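Local coordinates for inorganic pyrophosphatase (Coxiella burnetii, PDB 3TR4), which probably hydrolyses inorganic pyrophosphate to two phosphate ions with the help of magnesium, as a homohexameric, cytoplasmic member of the PPase family, at residues V75-P80 against A109-K114; R88-G93 against A121-K126. One frame throughout, in Å; residues are numbered along the deposited sequence.

Contact 1: residues V75-P80 against A109-K114; sequences VLTPVP and AVPVVK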
loop_
_atom_site.group_PDB
_atom_site.type_symbol
_atom_site.label_atom_id
_atom_site.label_comp_id
_atom_site.label_asym_id
_atom_site.label_seq_id
_atom_site.Cartn_x
_atom_site.Cartn_y
_atom_site.Cartn_z
ATOM N N VAL B 75 -21.687 2.492 -0.609
ATOM C CA VAL B 75 -21.678 1.531 0.492
ATOM C C VAL B 75 -20.587 1.849 1.507
ATOM O O VAL B 75 -19.404 1.875 1.173
ATOM C CB VAL B 75 -21.495 0.086 -0.005
ATOM C CG1 VAL B 75 -21.679 -0.888 1.152
ATOM C CG2 VAL B 75 -22.486 -0.216 -1.125
ATOM N N LEU B 76 -20.996 2.104 2.746
ATOM C CA LEU B 76 -20.052 2.324 3.829
ATOM C C LEU B 76 -19.677 0.990 4.452
ATOM O O LEU B 76 -20.543 0.182 4.777
ATOM C CB LEU B 76 -20.663 3.231 4.893
ATOM C CG LEU B 76 -21.136 4.608 4.427
ATOM C CD1 LEU B 76 -21.827 5.339 5.566
ATOM C CD2 LEU B 76 -19.967 5.415 3.900
ATOM N N THR B 77 -18.381 0.764 4.617
ATOM C CA THR B 77 -17.889 -0.480 5.188
ATOM C C THR B 77 -16.705 -0.185 6.097
ATOM O O THR B 77 -16.101 0.887 6.002
ATOM C CB THR B 77 -17.420 -1.451 4.092
ATOM O OG1 THR B 77 -16.385 -0.835 3.318
ATOM C CG2 THR B 77 -18.572 -1.823 3.172
ATOM N N PRO B 78 -16.372 -1.133 6.985
ATOM C CA PRO B 78 -15.218 -1.014 7.881
ATOM C C PRO B 78 -13.908 -0.883 7.104
ATOM O O PRO B 78 -13.036 -0.119 7.508
ATOM C CB PRO B 78 -15.243 -2.333 8.656
ATOM C CG PRO B 78 -16.671 -2.774 8.608
ATOM C CD PRO B 78 -17.169 -2.342 7.264
ATOM N N VAL B 79 -13.772 -1.623 6.006
ATOM C CA VAL B 79 -12.594 -1.510 5.149
ATOM C C VAL B 79 -12.985 -1.603 3.673
ATOM O O VAL B 79 -14.040 -2.147 3.344
ATOM C CB VAL B 79 -11.547 -2.586 5.483
ATOM C CG1 VAL B 79 -11.026 -2.401 6.898
ATOM C CG2 VAL B 79 -12.152 -3.959 5.318
ATOM N N PRO B 80 -12.133 -1.071 2.779
ATOM C CA PRO B 80 -12.478 -1.049 1.351
ATOM C C PRO B 80 -12.759 -2.448 0.792
ATOM O O PRO B 80 -12.159 -3.430 1.229
ATOM C CB PRO B 80 -11.227 -0.455 0.692
ATOM C CG PRO B 80 -10.529 0.296 1.788
ATOM C CD PRO B 80 -10.807 -0.482 3.041
ATOM N N ALA B 109 -25.921 2.879 1.550
ATOM C CA ALA B 109 -26.176 1.584 2.172
ATOM C C ALA B 109 -25.042 1.119 3.079
ATOM O O ALA B 109 -23.945 1.681 3.064
ATOM C CB ALA B 109 -26.462 0.534 1.102
ATOM N N VAL B 110 -25.331 0.086 3.869
ATOM C CA VAL B 110 -24.344 -0.598 4.701
ATOM C C VAL B 110 -24.530 -2.099 4.493
ATOM O O VAL B 110 -25.570 -2.526 3.998
ATOM C CB VAL B 110 -24.522 -0.264 6.196
ATOM C CG1 VAL B 110 -24.038 1.153 6.494
ATOM C CG2 VAL B 110 -25.974 -0.436 6.607
ATOM N N PRO B 111 -23.527 -2.913 4.866
ATOM C CA PRO B 111 -23.703 -4.356 4.661
ATOM C C PRO B 111 -24.857 -4.878 5.509
ATOM O O PRO B 111 -25.180 -4.265 6.532
ATOM C CB PRO B 111 -22.379 -4.947 5.160
ATOM C CG PRO B 111 -21.402 -3.808 5.119
ATOM C CD PRO B 111 -22.215 -2.595 5.456
ATOM N N VAL B 112 -25.482 -5.976 5.093
ATOM C CA VAL B 112 -26.496 -6.611 5.930
ATOM C C VAL B 112 -25.857 -6.992 7.262
ATOM O O VAL B 112 -24.641 -7.160 7.347
ATOM C CB VAL B 112 -27.119 -7.857 5.263
ATOM C CG1 VAL B 112 -27.913 -7.458 4.017
ATOM C CG2 VAL B 112 -26.047 -8.879 4.920
ATOM N N VAL B 113 -26.672 -7.118 8.303
ATOM C CA VAL B 113 -26.152 -7.392 9.643
ATOM C C VAL B 113 -25.283 -8.649 9.689
ATOM O O VAL B 113 -24.226 -8.661 10.320
ATOM C CB VAL B 113 -27.285 -7.507 10.678
ATOM C CG1 VAL B 113 -26.725 -7.908 12.031
ATOM C CG2 VAL B 113 -28.047 -6.187 10.773
ATOM N N LYS B 114 -25.735 -9.703 9.014
ATOM C CA LYS B 114 -24.982 -10.950 8.930
ATOM C C LYS B 114 -23.534 -10.733 8.505
ATOM O O LYS B 114 -22.624 -11.400 9.003
ATOM C CB LYS B 114 -25.659 -11.906 7.944
ATOM C CG LYS B 114 -24.768 -13.045 7.471
ATOM C CD LYS B 114 -25.422 -13.823 6.339
ATOM C CE LYS B 114 -26.791 -14.349 6.750
ATOM N NZ LYS B 114 -27.465 -15.090 5.647
#
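Val-75 and Ala-109 face each other in a parallel beta bridge. Between the two segments it is carried by one backbone hydrogen bond, Leu-76 N to Ala-109 O at 3.0 Å; Ala-109 also bonds to Leu-74 through the backbone. The same oxygen takes a CA-H...O contact from Val-75, whose CA lies 3.4 Å from Ala-109 O, so two neighbouring residues converge on one acceptor. Beyond Leu-76 the pairing ends and the chains part.

Two further polar groups lie where they separate. The carbonyl oxygen of Leu-76 is buried here without a hydrogen-bond partner, and Pro-111 CD comes to 3.3 Å from Leu-76 O. Thr-77 OG1 (chi1 59°) bonds within its own loop to Val-79 O at 2.7 Å, approaching from above the carbonyl plane.

The apolar contacts are lighter. Leu-76 CB stands 4.3 Å from Val-110 CG1, a loose touch. The CD and CG edge of the Pro-111 ring meets the departing loop, and Thr-77 CG2, anti to the carbonyl carbon, reaches Pro-111 CG at 4.0 Å.

Strand 86-99 flanks Ala-109 and Val-110 through Val-89 and Arg-90, and Asn-56 ND2 bonds to Val-75 O and Thr-77 OG1. Leu-76 packs on Leu-132 and Ile-136 of helix 130-142, while Phe-46 of the second subunit packs on Thr-77, Pro-78 and Pro-111. The bridge thus joins strand 72-75 to strand 106-111 beside a subunit interface.

Contact 2: residues R88-G93 against A121-K126; sequences RVRALG and AIQSLK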
loop_
_atom_site.group_PDB
_atom_site.type_symbol
_atom_site.label_atom_id
_atom_site.label_comp_id
_atom_site.label_asym_id
_atom_site.label_seq_id
_atom_site.Cartn_x
_atom_site.Cartn_y
_atom_site.Cartn_z
ATOM N N ARG B 88 -24.133 -8.037 -0.295
ATOM C CA ARG B 88 -25.516 -7.817 0.085
ATOM C C ARG B 88 -25.595 -6.667 1.080
ATOM O O ARG B 88 -24.922 -6.683 2.112
ATOM C CB ARG B 88 -26.107 -9.095 0.684
ATOM C CG ARG B 88 -26.187 -10.245 -0.315
ATOM C CD ARG B 88 -26.627 -11.548 0.337
ATOM N NE ARG B 88 -27.867 -11.393 1.089
ATOM C CZ ARG B 88 -28.010 -11.733 2.366
ATOM N NH1 ARG B 88 -26.990 -12.257 3.032
ATOM N NH2 ARG B 88 -29.172 -11.554 2.978
ATOM N N VAL B 89 -26.416 -5.672 0.763
ATOM C CA VAL B 89 -26.480 -4.452 1.558
ATOM C C VAL B 89 -27.910 -4.070 1.919
ATOM O O VAL B 89 -28.873 -4.642 1.407
ATOM C CB VAL B 89 -25.812 -3.264 0.811
ATOM C CG1 VAL B 89 -24.376 -3.599 0.455
ATOM C CG2 VAL B 89 -26.599 -2.911 -0.439
ATOM N N ARG B 90 -28.036 -3.102 2.820
ATOM C CA ARG B 90 -29.331 -2.571 3.217
ATOM C C ARG B 90 -29.251 -1.049 3.191
ATOM O O ARG B 90 -28.244 -0.472 3.603
ATOM C CB ARG B 90 -29.713 -3.075 4.613
ATOM C CG ARG B 90 -28.639 -2.850 5.665
ATOM C CD ARG B 90 -29.004 -3.493 7.001
ATOM N NE ARG B 90 -27.974 -3.257 8.009
ATOM C CZ ARG B 90 -27.930 -2.186 8.795
ATOM N NH1 ARG B 90 -28.863 -1.250 8.693
ATOM N NH2 ARG B 90 -26.952 -2.051 9.681
ATOM N N ALA B 91 -30.302 -0.399 2.702
ATOM C CA ALA B 91 -30.285 1.053 2.529
ATOM C C ALA B 91 -30.539 1.836 3.818
ATOM O O ALA B 91 -31.279 1.395 4.698
ATOM C CB ALA B 91 -31.280 1.474 1.453
ATOM N N LEU B 92 -29.913 3.005 3.914
ATOM C CA LEU B 92 -30.135 3.925 5.020
ATOM C C LEU B 92 -30.863 5.161 4.513
ATOM O O LEU B 92 -31.616 5.804 5.242
ATOM C CB LEU B 92 -28.805 4.355 5.629
ATOM C CG LEU B 92 -27.947 3.278 6.286
ATOM C CD1 LEU B 92 -26.652 3.893 6.785
ATOM C CD2 LEU B 92 -28.707 2.611 7.427
ATOM N N GLY B 93 -30.619 5.499 3.254
ATOM C CA GLY B 93 -31.181 6.701 2.679
ATOM C C GLY B 93 -30.682 6.893 1.266
ATOM O O GLY B 93 -30.134 5.972 0.658
ATOM N N ALA B 121 -26.349 -1.327 14.745
ATOM C CA ALA B 121 -27.066 -0.206 15.341
ATOM C C ALA B 121 -27.350 0.907 14.334
ATOM O O ALA B 121 -28.181 1.780 14.587
ATOM C CB ALA B 121 -26.301 0.339 16.542
ATOM N N ILE B 122 -26.662 0.880 13.196
ATOM C CA ILE B 122 -26.879 1.883 12.156
ATOM C C ILE B 122 -28.112 1.536 11.326
ATOM O O ILE B 122 -28.098 0.575 10.557
ATOM C CB ILE B 122 -25.664 2.007 11.212
ATOM C CG1 ILE B 122 -24.375 2.203 12.011
ATOM C CG2 ILE B 122 -25.866 3.155 10.236
ATOM C CD1 ILE B 122 -24.400 3.408 12.917
ATOM N N GLN B 123 -29.172 2.327 11.471
ATOM C CA GLN B 123 -30.447 2.012 10.834
ATOM C C GLN B 123 -31.010 3.156 9.988
ATOM O O GLN B 123 -31.937 2.957 9.207
ATOM C CB GLN B 123 -31.471 1.594 11.891
ATOM C CG GLN B 123 -31.137 0.288 12.600
ATOM C CD GLN B 123 -31.255 -0.919 11.684
ATOM O OE1 GLN B 123 -32.062 -0.929 10.756
ATOM N NE2 GLN B 123 -30.444 -1.940 11.939
ATOM N N SER B 124 -30.461 4.354 10.158
ATOM C CA SER B 124 -30.899 5.509 9.380
ATOM C C SER B 124 -29.765 6.512 9.241
ATOM O O SER B 124 -28.735 6.387 9.903
ATOM C CB SER B 124 -32.114 6.173 10.033
ATOM O OG SER B 124 -31.776 6.731 11.291
ATOM N N LEU B 125 -29.962 7.508 8.384
ATOM C CA LEU B 125 -28.942 8.525 8.144
ATOM C C LEU B 125 -28.465 9.208 9.420
ATOM O O LEU B 125 -27.299 9.595 9.529
ATOM C CB LEU B 125 -29.455 9.574 7.160
ATOM C CG LEU B 125 -29.453 9.114 5.708
ATOM C CD1 LEU B 125 -29.890 10.244 4.794
ATOM C CD2 LEU B 125 -28.064 8.631 5.344
ATOM N N LYS B 126 -29.368 9.361 10.381
ATOM C CA LYS B 126 -29.031 10.050 11.623
ATOM C C LYS B 126 -27.986 9.278 12.420
ATOM O O LYS B 126 -27.268 9.849 13.237
ATOM C CB LYS B 126 -30.282 10.305 12.468
ATOM C CG LYS B 126 -30.951 9.054 13.015
ATOM C CD LYS B 126 -32.254 9.401 13.728
ATOM C CE LYS B 126 -32.897 8.174 14.361
ATOM N NZ LYS B 126 -32.074 7.628 15.475
HETATM O O HOH W 1 -32.616 7.597 6.847
#
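With CG set between its backbone N and carbonyl carbon (chi1 52°) and the chain extended from there to NE, Arg-90 carries its guanidinium to the backbone of Ile-122. Leu-92, two residues on along the strand, has CG anti to the carbonyl carbon (chi1 -64°) and puts both methyls against the same loop.

The arginine grips one oxygen with two nitrogens: NH1 lies 2.7 Å and NH2 3.0 Å from Ile-122 O, which sits in the guanidinium plane. This fork places the end of the group, while weak hydrogen bonds from NE to Pro-111 O and from NH2 to Tyr-119 O help to set its plane. Gln-123 bends at chi2 and brings its amide over the NH1 corner of one guanidinium face, the planes only 10° apart, with NE2 3.7 Å from Arg-90 NH1; that NE2 is hydrogen-bonded to Glu-120 O.

Alongside the polar grip, Leu-92 CD1 meets Ile-122 CG2 at 3.6 Å, and CD2 abuts the backbone at Gln-123 C, 3.5 Å away. Leu-92 CB and Leu-125 CD2 make a looser pair at 4.3 Å. A water bridges the backbones, donating to Leu-92 O at 2.6 Å and accepting from Leu-125 N.

Asp-127 OD2 accepts hydrogen bonds from the amides of Gln-123 and Ser-124. The two-nitrogen bond of Arg-90 and the packing of Leu-92 hold the loop before helix 130-142 against strand 86-99 at its classic beta bulge, where Leu-92 and Gly-93 together oppose Leu-108.

In the fold
Followed from the N terminus, the chain leaves strand 72-75 through residues 75-80, runs along strand 86-99, where residues 88-93 lie, and returns on strand 106-111. Contact 1 closes this loop at residues 109-114, with most of the intervening chain in strand. Contact 2 closes later, at residues 121-126, so the two loops cross, their segments alternating along the sequence. Strands 86-99 and 106-111 are antiparallel neighbours, and the contacts meet directly there: Val-110 O lies 2.8 Å from Arg-90 N, probably hydrogen-bonded. Together they tie strand 72-75, this strand pair and the loop entering helix 130-142 into one side of the pyrophosphatase fold.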